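PDB 2X3H: K5 lyase, which probably cleaves the glycosaminoglycan-like K5 capsular polysaccharide by a lyase (elimination) reaction, as part of a trimeric phage tail spike. Local coordinates for residues N129-N135 and Q158-G164; V366-A372 and H391-R395. All coordinates share one frame; numbering follows the deposited sequence.

Overall arrangement
Contacts 1 and 2 join parts of the same parallel beta-helix by different chemistry. Contact 1 (129-135 with 158-164) pairs two successive rungs near the N-terminal end of the helical body, strand against strand; no other subunit touches it. Contact 2 (366-372 with 391-395) lies further along the chain, about 44 Å away between centres, where strand 363-369 runs out and meets a turn following strand 386-389. Both are largely buried. The first rests on regular backbone hydrogen bonds and apolar rows, the second on one arginine side chain that collects carbonyls, at the interface with a second subunit.

Contact 1. Residues N129-N135 and Q158-G164; sequences NYLVFNN and QQVSLAG
L131 to N134 and V160 to A163 run side by side as neighbouring rungs of a parallel beta-helix, their axes 4.8 Å apart and 14° from parallel. The backbone ladder uses the odd-numbered residues of the first strand: L131 N donates to Q159 O, L131 O accepts from S161 N, F133 N donates to S161 O, and F133 O accepts from A163 N at 2.8 Å.

Apolar contacts gather on the face that carries L131, F133, V160 and L162. L131 CD1 meets V160 CG2 at 4.1 Å, while the F133 ring turns its edge to V160, CE2 lying 4.2 Å from CG1. F133 CB also touches L162 CD2. On the other face, N134 OD1 comes to 3.3 Å from A163 CB.

Polar side chains finish the N-terminal end. A water there donates to both L131 O and Q158 O and accepts from S161 OG. N129 and Q158 lie alongside one another and point the same way, although the amide of Q158 continues to F183 N. With its CG beside the backbone N (chi1 -61°), N129 brings OD1 2.9 Å from Q158 N, in a nearly straight bond of 178°.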
loop_
_atom_site.group_PDB
_atom_site.type_symbol
_atom_site.label_atom_id
_atom_site.label_comp_id
_atom_site.label_asym_id
_atom_site.label_seq_id
_atom_site.Cartn_x
_atom_site.Cartn_y
_atom_site.Cartn_z
ATOM N N ASN A 129 21.020 8.836 -32.664
ATOM C CA ASN A 129 21.324 8.250 -31.358
ATOM C C ASN A 129 22.703 8.642 -30.845
ATOM O O ASN A 129 23.622 8.904 -31.640
ATOM C CB ASN A 129 21.210 6.719 -31.403
ATOM C CG ASN A 129 19.811 6.240 -31.772
ATOM O OD1 ASN A 129 18.820 6.941 -31.543
ATOM N ND2 ASN A 129 19.724 5.031 -32.351
ATOM N N TYR A 130 22.844 8.688 -29.524
ATOM C CA TYR A 130 24.121 9.035 -28.906
ATOM C C TYR A 130 24.883 7.772 -28.523
ATOM O O TYR A 130 25.700 7.289 -29.311
ATOM C CB TYR A 130 23.898 9.974 -27.716
ATOM C CG TYR A 130 25.141 10.635 -27.140
ATOM C CD1 TYR A 130 26.396 10.495 -27.746
ATOM C CD2 TYR A 130 25.046 11.437 -26.004
ATOM C CE1 TYR A 130 27.523 11.109 -27.205
ATOM C CE2 TYR A 130 26.156 12.056 -25.466
ATOM C CZ TYR A 130 27.390 11.895 -26.072
ATOM O OH TYR A 130 28.486 12.525 -25.526
ATOM N N LEU A 131 24.601 7.224 -27.342
ATOM C CA LEU A 131 25.335 6.073 -26.823
ATOM C C LEU A 131 24.499 4.821 -27.041
ATOM O O LEU A 131 23.347 4.758 -26.620
ATOM C CB LEU A 131 25.654 6.265 -25.332
ATOM C CG LEU A 131 26.456 7.520 -24.967
ATOM C CD1 LEU A 131 26.637 7.657 -23.456
ATOM C CD2 LEU A 131 27.806 7.519 -25.680
ATOM N N VAL A 132 25.071 3.835 -27.723
ATOM C CA VAL A 132 24.369 2.578 -27.964
ATOM C C VAL A 132 25.193 1.398 -27.467
ATOM O O VAL A 132 26.299 1.129 -27.961
ATOM C CB VAL A 132 24.012 2.385 -29.459
ATOM C CG1 VAL A 132 23.308 1.054 -29.657
ATOM C CG2 VAL A 132 23.141 3.533 -29.958
ATOM N N PHE A 133 24.657 0.699 -26.469
ATOM C CA PHE A 133 25.321 -0.470 -25.910
ATOM C C PHE A 133 24.630 -1.724 -26.402
ATOM O O PHE A 133 23.444 -1.931 -26.141
ATOM C CB PHE A 133 25.355 -0.393 -24.377
ATOM C CG PHE A 133 26.110 0.797 -23.869
ATOM C CD1 PHE A 133 27.503 0.795 -23.830
ATOM C CD2 PHE A 133 25.432 1.951 -23.502
ATOM C CE1 PHE A 133 28.202 1.909 -23.388
ATOM C CE2 PHE A 133 26.125 3.076 -23.053
ATOM C CZ PHE A 133 27.506 3.063 -22.999
ATOM N N ASN A 134 25.365 -2.549 -27.148
ATOM C CA ASN A 134 24.765 -3.698 -27.799
ATOM C C ASN A 134 24.992 -4.962 -26.995
ATOM O O ASN A 134 26.108 -5.460 -26.901
ATOM C CB ASN A 134 25.300 -3.861 -29.232
ATOM C CG ASN A 134 24.727 -2.827 -30.194
ATOM O OD1 ASN A 134 23.508 -2.723 -30.366
ATOM N ND2 ASN A 134 25.606 -2.078 -30.846
ATOM N N ASN A 135 23.918 -5.455 -26.388
ATOM C CA ASN A 135 23.952 -6.704 -25.624
ATOM C C ASN A 135 25.057 -6.806 -24.573
ATOM O O ASN A 135 25.751 -7.824 -24.497
ATOM C CB ASN A 135 24.038 -7.903 -26.575
ATOM C CG ASN A 135 22.753 -8.156 -27.313
ATOM O OD1 ASN A 135 22.708 -8.096 -28.550
ATOM N ND2 ASN A 135 21.695 -8.455 -26.570
ATOM N N GLN A 158 17.694 8.633 -29.463
ATOM C CA GLN A 158 17.778 8.157 -28.070
ATOM C C GLN A 158 19.089 8.660 -27.476
ATOM O O GLN A 158 20.123 8.663 -28.157
ATOM C CB GLN A 158 17.815 6.617 -27.961
ATOM C CG GLN A 158 16.968 5.770 -28.926
ATOM C CD GLN A 158 15.513 6.173 -29.025
ATOM O OE1 GLN A 158 14.988 6.920 -28.202
ATOM N NE2 GLN A 158 14.843 5.655 -30.051
ATOM N N GLN A 159 19.081 9.030 -26.201
ATOM C CA GLN A 159 20.329 9.428 -25.550
ATOM C C GLN A 159 21.203 8.221 -25.183
ATOM O O GLN A 159 22.355 8.131 -25.610
ATOM C CB GLN A 159 20.077 10.320 -24.326
ATOM C CG GLN A 159 19.389 11.644 -24.629
ATOM C CD GLN A 159 19.291 12.523 -23.393
ATOM O OE1 GLN A 159 18.448 12.302 -22.525
ATOM N NE2 GLN A 159 20.155 13.535 -23.312
ATOM N N VAL A 160 20.662 7.298 -24.391
ATOM C CA VAL A 160 21.361 6.052 -24.071
ATOM C C VAL A 160 20.467 4.867 -24.393
ATOM O O VAL A 160 19.335 4.784 -23.905
ATOM C CB VAL A 160 21.747 5.977 -22.575
ATOM C CG1 VAL A 160 22.320 4.610 -22.231
ATOM C CG2 VAL A 160 22.746 7.061 -22.223
ATOM N N SER A 161 20.974 3.959 -25.228
ATOM C CA SER A 161 20.256 2.742 -25.617
ATOM C C SER A 161 20.958 1.510 -25.063
ATOM O O SER A 161 22.174 1.343 -25.225
ATOM C CB SER A 161 20.188 2.610 -27.148
ATOM O OG SER A 161 19.539 3.715 -27.746
ATOM N N LEU A 162 20.188 0.655 -24.397
ATOM C CA LEU A 162 20.615 -0.709 -24.112
ATOM C C LEU A 162 19.915 -1.589 -25.137
ATOM O O LEU A 162 18.752 -1.974 -24.963
ATOM C CB LEU A 162 20.246 -1.121 -22.683
ATOM C CG LEU A 162 20.800 -0.215 -21.578
ATOM C CD1 LEU A 162 20.363 -0.685 -20.191
ATOM C CD2 LEU A 162 22.335 -0.092 -21.665
ATOM N N ALA A 163 20.619 -1.851 -26.238
ATOM C CA ALA A 163 20.085 -2.647 -27.332
ATOM C C ALA A 163 20.326 -4.100 -26.959
ATOM O O ALA A 163 21.324 -4.707 -27.353
ATOM C CB ALA A 163 20.780 -2.289 -28.642
ATOM N N GLY A 164 19.419 -4.641 -26.156
ATOM C CA GLY A 164 19.664 -5.886 -25.456
ATOM C C GLY A 164 20.503 -5.631 -24.216
ATOM O O GLY A 164 21.160 -4.596 -24.100
HETATM O O HOH W 1 16.569 3.592 -32.164
HETATM O O HOH W 2 21.201 5.914 -28.161
#

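Contact 2. Residues V366-A372 and H391-R395; sequences VFPSYSA and HPGRR
A carbonyl-lined pocket for a guanidinium group forms where strand 363-369 gives way to loop, and R395 fills it. Its NH1 bonds to P368 O at 2.9 Å, in the carbonyl plane and close to the guanidinium plane. NH2 reaches A372 O, also at 2.9 Å, nearly in line with that C=O, and makes a weak, strongly bent bond to Y370 O. The chain runs extended from CG to NE (chi2 167°, chi3 -172°), which carries the group across to these oxygens. Y370 stands beside it with ring and guanidinium planes 83° apart, its CE1 3.4 Å from NH2; the hydroxyl goes on to G374 O.

The arginine is steadied from its own side by a type II' turn, P392 to R395, placed just beyond a coil of the parallel beta-helix. P392 O accepts from R395 N and from NH1, which approach from opposite faces of the carbonyl plane. G393 is the second residue of the turn, where positive phi favours glycine, and its CA lies 3.8 Å from P368 O. A water donates to Y370 O and accepts from R394 N.

At the strand end of the contact, P368 CD lies 3.2 Å from H391 O, and F367 CD2 packs 3.8 Å from H391 CB. The F367 ring also meets Y363 of the second subunit edge-to-face, and R394 forms a salt bridge with D327 of that subunit.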
loop_
_atom_site.group_PDB
_atom_site.type_symbol
_atom_site.label_atom_id
_atom_site.label_comp_id
_atom_site.label_asym_id
_atom_site.label_seq_id
_atom_site.Cartn_x
_atom_site.Cartn_y
_atom_site.Cartn_z
ATOM N N VAL A 366 -10.037 4.658 -4.559
ATOM C CA VAL A 366 -9.820 6.040 -4.970
ATOM C C VAL A 366 -10.310 7.076 -3.962
ATOM O O VAL A 366 -11.249 6.817 -3.200
ATOM C CB VAL A 366 -10.482 6.312 -6.335
ATOM C CG1 VAL A 366 -9.917 5.343 -7.398
ATOM C CG2 VAL A 366 -11.987 6.190 -6.233
ATOM N N PHE A 367 -9.673 8.247 -4.016
ATOM C CA PHE A 367 -9.952 9.369 -3.126
ATOM C C PHE A 367 -10.083 10.625 -4.004
ATOM O O PHE A 367 -9.082 11.317 -4.242
ATOM C CB PHE A 367 -8.768 9.564 -2.159
ATOM C CG PHE A 367 -8.507 8.385 -1.266
ATOM C CD1 PHE A 367 -7.678 7.352 -1.683
ATOM C CD2 PHE A 367 -9.107 8.298 -0.015
ATOM C CE1 PHE A 367 -7.442 6.245 -0.846
ATOM C CE2 PHE A 367 -8.883 7.223 0.813
ATOM C CZ PHE A 367 -8.055 6.191 0.413
ATOM N N PRO A 368 -11.295 10.909 -4.522
ATOM C CA PRO A 368 -11.556 12.107 -5.340
ATOM C C PRO A 368 -11.687 13.361 -4.458
ATOM O O PRO A 368 -12.784 13.892 -4.255
ATOM C CB PRO A 368 -12.870 11.764 -6.055
ATOM C CG PRO A 368 -13.592 10.862 -5.056
ATOM C CD PRO A 368 -12.485 10.034 -4.411
ATOM N N SER A 369 -10.547 13.804 -3.933
ATOM C CA SER A 369 -10.497 14.970 -3.042
ATOM C C SER A 369 -10.500 16.272 -3.844
ATOM O O SER A 369 -9.529 17.044 -3.839
ATOM C CB SER A 369 -9.266 14.869 -2.140
ATOM O OG SER A 369 -9.304 13.643 -1.405
ATOM N N TYR A 370 -11.597 16.493 -4.554
ATOM C CA TYR A 370 -11.750 17.659 -5.409
ATOM C C TYR A 370 -13.233 17.916 -5.661
ATOM O O TYR A 370 -14.077 17.021 -5.462
ATOM C CB TYR A 370 -10.995 17.452 -6.726
ATOM C CG TYR A 370 -11.417 16.231 -7.528
ATOM C CD1 TYR A 370 -12.602 16.232 -8.263
ATOM C CD2 TYR A 370 -10.611 15.092 -7.576
ATOM C CE1 TYR A 370 -12.987 15.120 -9.010
ATOM C CE2 TYR A 370 -10.988 13.975 -8.319
ATOM C CZ TYR A 370 -12.164 13.992 -9.029
ATOM O OH TYR A 370 -12.535 12.898 -9.775
ATOM N N SER A 371 -13.554 19.124 -6.110
ATOM C CA SER A 371 -14.958 19.532 -6.267
ATOM C C SER A 371 -15.570 19.319 -7.657
ATOM O O SER A 371 -16.800 19.343 -7.809
ATOM C CB SER A 371 -15.144 20.981 -5.817
ATOM O OG SER A 371 -14.453 21.876 -6.676
ATOM N N ALA A 372 -14.735 19.135 -8.683
ATOM C CA ALA A 372 -15.253 18.809 -10.017
ATOM C C ALA A 372 -16.204 17.605 -9.945
ATOM O O ALA A 372 -16.004 16.693 -9.130
ATOM C CB ALA A 372 -14.100 18.531 -10.990
ATOM N N HIS A 391 -12.765 7.683 0.259
ATOM C CA HIS A 391 -13.292 8.911 0.830
ATOM C C HIS A 391 -13.959 9.709 -0.286
ATOM O O HIS A 391 -13.394 9.856 -1.364
ATOM C CB HIS A 391 -12.237 9.743 1.556
ATOM C CG HIS A 391 -12.839 10.843 2.369
ATOM N ND1 HIS A 391 -13.020 10.766 3.733
ATOM C CD2 HIS A 391 -13.371 12.026 1.983
ATOM C CE1 HIS A 391 -13.623 11.867 4.155
ATOM N NE2 HIS A 391 -13.845 12.645 3.111
ATOM N N PRO A 392 -15.188 10.177 -0.047
ATOM C CA PRO A 392 -15.952 10.833 -1.110
ATOM C C PRO A 392 -15.642 12.323 -1.337
ATOM O O PRO A 392 -16.379 12.985 -2.075
ATOM C CB PRO A 392 -17.397 10.675 -0.617
ATOM C CG PRO A 392 -17.270 10.780 0.861
ATOM C CD PRO A 392 -15.966 10.062 1.199
ATOM N N GLY A 393 -14.589 12.856 -0.712
ATOM C CA GLY A 393 -14.358 14.303 -0.779
ATOM C C GLY A 393 -15.497 15.007 -0.058
ATOM O O GLY A 393 -15.859 14.593 1.052
ATOM N N ARG A 394 -16.077 16.045 -0.680
ATOM C CA ARG A 394 -17.216 16.757 -0.051
ATOM C C ARG A 394 -18.573 16.209 -0.478
ATOM O O ARG A 394 -19.615 16.762 -0.117
ATOM C CB ARG A 394 -17.182 18.261 -0.354
ATOM C CG ARG A 394 -15.883 18.969 0.044
ATOM C CD ARG A 394 -15.598 18.857 1.524
ATOM N NE ARG A 394 -14.318 19.477 1.884
ATOM C CZ ARG A 394 -13.137 18.875 1.757
ATOM N NH1 ARG A 394 -13.066 17.638 1.274
ATOM N NH2 ARG A 394 -12.026 19.504 2.123
ATOM N N ARG A 395 -18.572 15.135 -1.258
ATOM C CA ARG A 395 -19.837 14.578 -1.742
ATOM C C ARG A 395 -20.564 13.834 -0.617
ATOM O O ARG A 395 -19.935 13.167 0.202
ATOM C CB ARG A 395 -19.599 13.627 -2.912
ATOM C CG ARG A 395 -18.905 14.294 -4.074
ATOM C CD ARG A 395 -18.392 13.279 -5.094
ATOM N NE ARG A 395 -17.570 13.963 -6.086
ATOM C CZ ARG A 395 -16.292 14.300 -5.914
ATOM N NH1 ARG A 395 -15.653 14.004 -4.781
ATOM N NH2 ARG A 395 -15.645 14.943 -6.896
HETATM O O HOH W 3 -15.675 17.120 -3.185
#